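Local structure of putative tetR family transcriptional regulator (Streptomyces coelicolor A3, 2Q24) at residues 59-63 with 110-114; 85-90 with 140-146; 129-134 with 152-156. The protein probably binds cis-regulatory DNA through a helix-turn-helix motif as a TetR-family transcription factor. All blocks are in the same frame, centred on the assembly; numbering follows the deposited sequence. Where two conformers were deposited one is given.

Contact 1: 59-63 with 110-114; sequences EALIE and ALRAV
I62 carries the contact: its side chain slides past that of V114, the two running in opposite directions, and their CG2 methyls meet at 3.4 Å, tighter than usual for two carbons. A chi1 of -68° in I62 sets CG2 anti to the backbone N and swings CG1 back beside it, so the two branches serve different partners. CG2 faces V114 and, at 4.1 Å, the CD2 methyl of L111, while CD1, at the end of the CG1 branch, touches A110 CB at 3.7 Å. The same CG2 methyl of V114 also rests 3.6 Å from the carbonyl O of E59. The extended E63 chain crosses V114 at about a right angle and brings OE1 to 4.1 Å from V114 CG1. An alanine in place of I62 would probably open a gap between V114 and A110, and leave L111 without its neighbour across the interface.

No hydrogen bond links the two segments. E59 and E63 are partly exposed, and E63 OE2 forms a salt bridge to R67. E63 OE2 also comes close to the same atom of E63 of the second subunit, a like-charge approach that R67, and weakly R67 of the second subunit, probably offsets. The segments' axes cross at -119° and approach to 9.0 Å. I62 also touches F28 of helix 17-31, and V114 packs on P121. This is the junction of a TetR-family fold, where the long helix that follows the helix-turn-helix packs on a short helix of the regulatory domain.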
loop_
_atom_site.group_PDB
_atom_site.type_symbol
_atom_site.label_atom_id
_atom_site.label_comp_id
_atom_site.label_asym_id
_atom_site.label_seq_id
_atom_site.Cartn_x
_atom_site.Cartn_y
_atom_site.Cartn_z
ATOM N N GLU B 59 -9.873 -7.823 -16.163
ATOM C CA GLU B 59 -9.264 -8.153 -14.868
ATOM C C GLU B 59 -8.115 -7.215 -14.467
ATOM O O GLU B 59 -7.894 -6.972 -13.276
ATOM C CB GLU B 59 -8.893 -9.641 -14.703
ATOM C CG GLU B 59 -8.755 -10.514 -15.901
ATOM C CD GLU B 59 -9.981 -10.566 -16.801
ATOM O OE1 GLU B 59 -11.016 -11.173 -16.443
ATOM O OE2 GLU B 59 -9.882 -9.998 -17.894
ATOM N N ALA B 60 -7.402 -6.676 -15.451
ATOM C CA ALA B 60 -6.352 -5.710 -15.135
ATOM C C ALA B 60 -6.992 -4.412 -14.591
ATOM O O ALA B 60 -6.474 -3.792 -13.652
ATOM C CB ALA B 60 -5.529 -5.445 -16.321
ATOM N N LEU B 61 -8.112 -4.022 -15.189
ATOM C CA LEU B 61 -8.897 -2.856 -14.698
ATOM C C LEU B 61 -9.400 -3.071 -13.285
ATOM O O LEU B 61 -9.235 -2.210 -12.423
ATOM C CB LEU B 61 -10.061 -2.500 -15.659
ATOM C CG LEU B 61 -10.844 -1.241 -15.276
ATOM C CD1 LEU B 61 -9.896 -0.021 -15.219
ATOM C CD2 LEU B 61 -12.044 -0.989 -16.233
ATOM N N ILE B 62 -10.014 -4.222 -13.026
ATOM C CA ILE B 62 -10.517 -4.541 -11.678
ATOM C C ILE B 62 -9.384 -4.520 -10.661
ATOM O O ILE B 62 -9.499 -3.875 -9.622
ATOM C CB ILE B 62 -11.153 -5.955 -11.674
ATOM C CG1 ILE B 62 -12.439 -5.932 -12.518
ATOM C CG2 ILE B 62 -11.474 -6.423 -10.237
ATOM C CD1 ILE B 62 -12.856 -7.323 -13.020
ATOM N N GLU B 63 -8.285 -5.209 -10.968
ATOM C CA GLU B 63 -7.128 -5.221 -10.029
ATOM C C GLU B 63 -6.592 -3.828 -9.735
ATOM O O GLU B 63 -6.410 -3.449 -8.561
ATOM C CB GLU B 63 -5.992 -6.120 -10.546
ATOM C CG GLU B 63 -4.774 -5.975 -9.654
ATOM C CD GLU B 63 -3.659 -6.911 -9.960
ATOM O OE1 GLU B 63 -3.893 -7.958 -10.588
ATOM O OE2 GLU B 63 -2.521 -6.551 -9.580
ATOM N N ALA B 110 -16.228 -9.518 -9.179
ATOM C CA ALA B 110 -15.183 -8.988 -10.054
ATOM C C ALA B 110 -13.812 -9.404 -9.534
ATOM O O ALA B 110 -12.955 -9.831 -10.314
ATOM C CB ALA B 110 -15.292 -7.455 -10.188
ATOM N N LEU B 111 -13.610 -9.286 -8.211
ATOM C CA LEU B 111 -12.360 -9.698 -7.575
ATOM C C LEU B 111 -12.105 -11.202 -7.751
ATOM O O LEU B 111 -10.989 -11.619 -8.025
ATOM C CB LEU B 111 -12.342 -9.291 -6.098
ATOM C CG LEU B 111 -12.259 -7.765 -5.865
ATOM C CD1 LEU B 111 -12.643 -7.390 -4.395
ATOM C CD2 LEU B 111 -10.867 -7.143 -6.238
ATOM N N ARG B 112 -13.156 -11.999 -7.599
ATOM C CA ARG B 112 -13.118 -13.448 -7.914
ATOM C C ARG B 112 -12.588 -13.743 -9.324
ATOM O O ARG B 112 -11.806 -14.677 -9.512
ATOM C CB ARG B 112 -14.520 -14.020 -7.815
ATOM C CG ARG B 112 -14.630 -15.334 -7.048
ATOM C CD ARG B 112 -14.864 -15.039 -5.546
ATOM N NE ARG B 112 -16.137 -14.354 -5.227
ATOM C CZ ARG B 112 -17.298 -14.500 -5.884
ATOM N NH1 ARG B 112 -17.401 -15.312 -6.936
ATOM N NH2 ARG B 112 -18.369 -13.820 -5.485
ATOM N N ALA B 113 -13.008 -12.942 -10.301
ATOM C CA ALA B 113 -12.657 -13.154 -11.713
ATOM C C ALA B 113 -11.187 -12.813 -11.985
ATOM O O ALA B 113 -10.548 -13.395 -12.875
ATOM C CB ALA B 113 -13.568 -12.341 -12.607
ATOM N N VAL B 114 -10.643 -11.881 -11.205
ATOM C CA VAL B 114 -9.217 -11.622 -11.272
ATOM C C VAL B 114 -8.436 -12.871 -10.785
ATOM O O VAL B 114 -7.466 -13.289 -11.441
ATOM C CB VAL B 114 -8.810 -10.396 -10.432
ATOM C CG1 VAL B 114 -7.310 -10.187 -10.494
ATOM C CG2 VAL B 114 -9.530 -9.147 -10.921
#

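Contact 2: 85-90 with 140-146; sequences PPAEAL and AAAAGEI
The Schellman motif that ends helix 125-142 sets E145 against P86 and A87, in the first turn of helix 86-106. G144 takes a positive phi of 71°, and the turn closes with two bonds back: E145 N to A140 O at 2.9 Å and G144 N to A141 O at 3.0 Å.

From there the E145 side chain runs out extended and crosses the ring of P86 at about a right angle. OE1 accepts the N-H of A87 at 2.9 Å, with an N-H...O angle of 168°, and is approached nearly in line with its own C-O bond. P86 N has no hydrogen to offer, so A87 is the first residue after P85, the N-cap, able to give one. A carboxylate at this place would also be expected to sit well with the positive end of the helix dipole. A water donates to the same OE1 at 2.8 Å and weakly takes the N-H of E88.

Within the all-helical C-terminal domain this joins the start of one long helix to the end of another. Beside the polar bond lies a small apolar seam. P86 CB rests on A140, 3.6 Å from its N, and P86 CG meets A143 CB at 3.8 Å. Further in, A87 CB and L90 CD2 approach two methyls of I146, CG2 and CD1 respectively, and both L90 and I146 also lean on L186.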
loop_
_atom_site.group_PDB
_atom_site.type_symbol
_atom_site.label_atom_id
_atom_site.label_comp_id
_atom_site.label_asym_id
_atom_site.label_seq_id
_atom_site.Cartn_x
_atom_site.Cartn_y
_atom_site.Cartn_z
ATOM N N PRO B 85 -7.477 16.624 15.283
ATOM C CA PRO B 85 -6.931 15.970 16.479
ATOM C C PRO B 85 -6.961 14.465 16.206
ATOM O O PRO B 85 -7.840 13.976 15.451
ATOM C CB PRO B 85 -7.963 16.302 17.556
ATOM C CG PRO B 85 -8.722 17.489 17.037
ATOM C CD PRO B 85 -8.723 17.366 15.566
ATOM N N PRO B 86 -5.961 13.714 16.724
ATOM C CA PRO B 86 -5.790 12.358 16.219
ATOM C C PRO B 86 -6.938 11.391 16.410
ATOM O O PRO B 86 -7.179 10.605 15.492
ATOM C CB PRO B 86 -4.498 11.856 16.882
ATOM C CG PRO B 86 -4.272 12.759 18.024
ATOM C CD PRO B 86 -4.889 14.107 17.656
ATOM N N ALA B 87 -7.681 11.461 17.517
ATOM C CA ALA B 87 -8.868 10.591 17.644
ATOM C C ALA B 87 -9.949 10.916 16.603
ATOM O O ALA B 87 -10.630 10.022 16.127
ATOM C CB ALA B 87 -9.464 10.644 19.092
ATOM N N GLU B 88 -10.093 12.196 16.263
ATOM C CA GLU B 88 -11.001 12.599 15.179
ATOM C C GLU B 88 -10.449 12.231 13.821
ATOM O O GLU B 88 -11.231 11.850 12.933
ATOM C CB GLU B 88 -11.254 14.092 15.267
ATOM C CG GLU B 88 -12.130 14.442 16.450
ATOM C CD GLU B 88 -12.497 15.919 16.515
ATOM O OE1 GLU B 88 -12.553 16.626 15.470
ATOM O OE2 GLU B 88 -12.741 16.401 17.650
ATOM N N ALA B 89 -9.129 12.334 13.626
ATOM C CA ALA B 89 -8.538 11.699 12.406
ATOM C C ALA B 89 -8.910 10.204 12.280
ATOM O O ALA B 89 -9.382 9.737 11.217
ATOM C CB ALA B 89 -6.980 11.918 12.302
ATOM N N LEU B 90 -8.652 9.423 13.344
ATOM C CA LEU B 90 -9.071 8.024 13.395
ATOM C C LEU B 90 -10.561 7.845 13.028
ATOM O O LEU B 90 -10.877 7.082 12.120
ATOM C CB LEU B 90 -8.716 7.440 14.795
ATOM C CG LEU B 90 -9.217 6.022 15.051
ATOM C CD1 LEU B 90 -8.510 5.023 14.028
ATOM C CD2 LEU B 90 -8.828 5.759 16.537
ATOM N N ALA B 140 -3.149 8.814 18.313
ATOM C CA ALA B 140 -4.248 9.126 19.258
ATOM C C ALA B 140 -3.876 8.656 20.680
ATOM O O ALA B 140 -4.219 9.328 21.659
ATOM C CB ALA B 140 -5.599 8.509 18.758
ATOM N N ALA B 141 -3.162 7.522 20.794
ATOM C CA ALA B 141 -2.723 7.058 22.140
ATOM C C ALA B 141 -1.635 7.959 22.705
ATOM O O ALA B 141 -1.635 8.280 23.908
ATOM C CB ALA B 141 -2.225 5.591 22.105
ATOM N N ALA B 142 -0.734 8.422 21.831
ATOM C CA ALA B 142 0.342 9.298 22.303
ATOM C C ALA B 142 -0.227 10.601 22.871
ATOM O O ALA B 142 0.314 11.185 23.846
ATOM C CB ALA B 142 1.333 9.590 21.146
ATOM N N ALA B 143 -1.346 11.042 22.290
ATOM C CA ALA B 143 -1.974 12.279 22.703
ATOM C C ALA B 143 -2.908 12.097 23.905
ATOM O O ALA B 143 -3.520 13.051 24.377
ATOM C CB ALA B 143 -2.727 12.929 21.508
ATOM N N GLY B 144 -2.991 10.870 24.404
ATOM C CA GLY B 144 -3.874 10.516 25.494
ATOM C C GLY B 144 -5.348 10.497 25.140
ATOM O O GLY B 144 -6.182 10.483 26.043
ATOM N N GLU B 145 -5.681 10.484 23.841
ATOM C CA GLU B 145 -7.076 10.622 23.427
ATOM C C GLU B 145 -7.769 9.280 23.307
ATOM O O GLU B 145 -9.005 9.234 23.224
ATOM C CB GLU B 145 -7.156 11.380 22.078
ATOM C CG GLU B 145 -6.819 12.868 22.261
ATOM C CD GLU B 145 -6.837 13.677 20.949
ATOM O OE1 GLU B 145 -7.239 13.133 19.893
ATOM O OE2 GLU B 145 -6.422 14.851 20.994
ATOM N N ILE B 146 -6.970 8.218 23.181
ATOM C CA ILE B 146 -7.470 6.849 23.264
ATOM C C ILE B 146 -6.573 6.037 24.173
ATOM O O ILE B 146 -5.395 6.408 24.448
ATOM C CB ILE B 146 -7.585 6.110 21.878
ATOM C CG1 ILE B 146 -6.219 5.981 21.200
ATOM C CG2 ILE B 146 -8.662 6.780 20.990
ATOM C CD1 ILE B 146 -6.209 4.900 20.055
HETATM O O HOH W 1 -9.780 14.007 19.061
#

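Contact 3: 129-134 with 152-156; sequences IQSALT and STDMF
The F156 ring takes Q130 over one face and I129 at its edge, and that is the tight part of the contact. I129 CG2 is 3.5 Å from F156 CE1. Across the face, Q130 CG lies 3.5 Å from F156 CD1, and its OE1 stands above the ring, offset toward the rim, with the amide plane turned 78° from the ring plane. The extended Q130 chain carries the amide far enough along to get there. Next to the ring, L133 CD2 touches F156 N at 3.5 Å and the CB of selenomethionine M155 at 3.9 Å, the L133 side chain crossing that of M155 at about a right angle. Deeper in, I129 and L133 both rest on W93 of helix 86-106, and the F156 ring meets F97 edge-to-face.

The looser part is the pair Q130 and T153: they run side by side, but Q130 OE1 and T153 OG1 stay 3.7 Å apart, and T153 is exposed. T134 is bonded within its own helix and packs on P78 of the second subunit. Its OG1 donates to Q130 O at 3.0 Å, from above the carbonyl plane, while T134 N binds the same oxygen from the opposite face. S152 OG lies 2.6 Å from T134 OG1, but S152 was deposited in two conformers, so this link is doubtful.

The segments' axes cross at 112°, 9.1 Å apart. Here the consecutive helices 125-142 and 152-165 pack across each other, both against helix 86-106, in the all-helical C-terminal domain of the TetR-family fold.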
loop_
_atom_site.group_PDB
_atom_site.type_symbol
_atom_site.label_atom_id
_atom_site.label_comp_id
_atom_site.label_asym_id
_atom_site.label_seq_id
_atom_site.Cartn_x
_atom_site.Cartn_y
_atom_site.Cartn_z
ATOM N N ILE B 129 -3.193 -1.533 5.118
ATOM C CA ILE B 129 -4.325 -0.890 5.803
ATOM C C ILE B 129 -4.181 -1.042 7.306
ATOM O O ILE B 129 -4.432 -0.113 8.055
ATOM C CB ILE B 129 -5.637 -1.527 5.394
ATOM C CG1 ILE B 129 -5.925 -1.176 3.922
ATOM C CG2 ILE B 129 -6.765 -1.004 6.332
ATOM C CD1 ILE B 129 -7.011 -2.053 3.296
ATOM N N GLN B 130 -3.758 -2.200 7.750
ATOM C CA GLN B 130 -3.438 -2.334 9.210
ATOM C C GLN B 130 -2.383 -1.327 9.691
ATOM O O GLN B 130 -2.464 -0.779 10.820
ATOM C CB GLN B 130 -3.080 -3.760 9.560
ATOM C CG GLN B 130 -4.373 -4.580 9.694
ATOM C CD GLN B 130 -4.172 -6.077 10.004
ATOM O OE1 GLN B 130 -5.126 -6.888 9.996
ATOM N NE2 GLN B 130 -2.949 -6.438 10.271
ATOM N N SER B 131 -1.397 -1.033 8.840
ATOM C CA SER B 131 -0.370 -0.079 9.228
ATOM C C SER B 131 -0.902 1.330 9.292
ATOM O O SER B 131 -0.494 2.098 10.148
ATOM C CB SER B 131 0.830 -0.177 8.277
ATOM O OG SER B 131 1.931 0.585 8.765
ATOM N N ALA B 132 -1.846 1.659 8.401
ATOM C CA ALA B 132 -2.492 2.996 8.403
ATOM C C ALA B 132 -3.255 3.153 9.715
ATOM O O ALA B 132 -3.229 4.193 10.369
ATOM C CB ALA B 132 -3.457 3.093 7.214
ATOM N N LEU B 133 -3.965 2.094 10.079
ATOM C CA LEU B 133 -4.643 2.053 11.354
ATOM C C LEU B 133 -3.671 2.214 12.532
ATOM O O LEU B 133 -3.932 2.973 13.449
ATOM C CB LEU B 133 -5.370 0.741 11.450
ATOM C CG LEU B 133 -6.519 0.550 12.404
ATOM C CD1 LEU B 133 -7.475 1.772 12.522
ATOM C CD2 LEU B 133 -7.289 -0.757 11.975
ATOM N N THR B 134 -2.576 1.476 12.504
ATOM C CA THR B 134 -1.536 1.638 13.538
ATOM C C THR B 134 -1.030 3.092 13.660
ATOM O O THR B 134 -0.859 3.611 14.784
ATOM C CB THR B 134 -0.352 0.661 13.242
ATOM O OG1 THR B 134 -0.849 -0.681 13.318
ATOM C CG2 THR B 134 0.787 0.834 14.248
ATOM N N SER B 152 -4.044 -3.102 16.545
ATOM C CA SER B 152 -4.589 -2.670 15.279
ATOM C C SER B 152 -5.216 -3.841 14.487
ATOM O O SER B 152 -6.150 -3.629 13.736
ATOM C CB SER B 152 -3.548 -1.880 14.457
ATOM O OG SER B 152 -2.320 -2.567 14.427
ATOM N N THR B 153 -4.733 -5.061 14.679
ATOM C CA THR B 153 -5.367 -6.182 13.965
ATOM C C THR B 153 -6.809 -6.428 14.492
ATOM O O THR B 153 -7.711 -6.894 13.765
ATOM C CB THR B 153 -4.522 -7.450 14.013
ATOM O OG1 THR B 153 -5.217 -8.477 13.300
ATOM C CG2 THR B 153 -4.310 -7.881 15.396
ATOM N N ASP B 154 -6.996 -6.135 15.773
ATOM C CA ASP B 154 -8.324 -6.283 16.368
ATOM C C ASP B 154 -9.229 -5.164 15.892
ATOM O O ASP B 154 -10.387 -5.379 15.568
ATOM C CB ASP B 154 -8.252 -6.277 17.908
ATOM C CG ASP B 154 -7.679 -7.542 18.478
ATOM O OD1 ASP B 154 -7.594 -8.583 17.778
ATOM O OD2 ASP B 154 -7.345 -7.500 19.672
HETATM N N MSE B 155 -8.705 -3.944 15.827
HETATM C CA MSE B 155 -9.503 -2.850 15.326
HETATM C C MSE B 155 -9.875 -3.123 13.859
HETATM O O MSE B 155 -10.978 -2.817 13.392
HETATM C CB MSE B 155 -8.719 -1.536 15.485
HETATM C CG MSE B 155 -9.502 -0.345 15.144
HETATM SE SE MSE B 155 -10.990 -0.072 16.525
HETATM C CE MSE B 155 -11.553 1.595 15.682
ATOM N N PHE B 156 -8.921 -3.667 13.098
ATOM C CA PHE B 156 -9.249 -3.977 11.722
ATOM C C PHE B 156 -10.456 -4.941 11.655
ATOM O O PHE B 156 -11.383 -4.781 10.863
ATOM C CB PHE B 156 -8.027 -4.581 11.028
ATOM C CG PHE B 156 -8.232 -4.847 9.551
ATOM C CD1 PHE B 156 -7.625 -4.010 8.585
ATOM C CD2 PHE B 156 -8.946 -5.954 9.111
ATOM C CE1 PHE B 156 -7.745 -4.289 7.229
ATOM C CE2 PHE B 156 -9.105 -6.211 7.741
ATOM C CZ PHE B 156 -8.507 -5.327 6.794
#

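Overall arrangement
Contacts 2 and 3 share helix 125-142 and touch directly, L90 CD1 to L133 CD1 at 3.7 Å, with centres about 14 Å apart. Contact 1 stands alone, about 36 Å, centre to centre, from contact 2 on the opposite side of the chain's centre and about 25 Å from the centre of contact 3. None is wholly core: each has buried apolar residues and a more exposed margin. Contact 1, which ties the helix after the helix-turn-helix to helix 108-116, relies on aliphatic side chains. Contact 2, farthest from the chain's centre, adds a carboxylate bond at a helix start, whereas contact 3, the most central, centres on an aromatic ring. Contacts 1 and 3 also reach the second subunit.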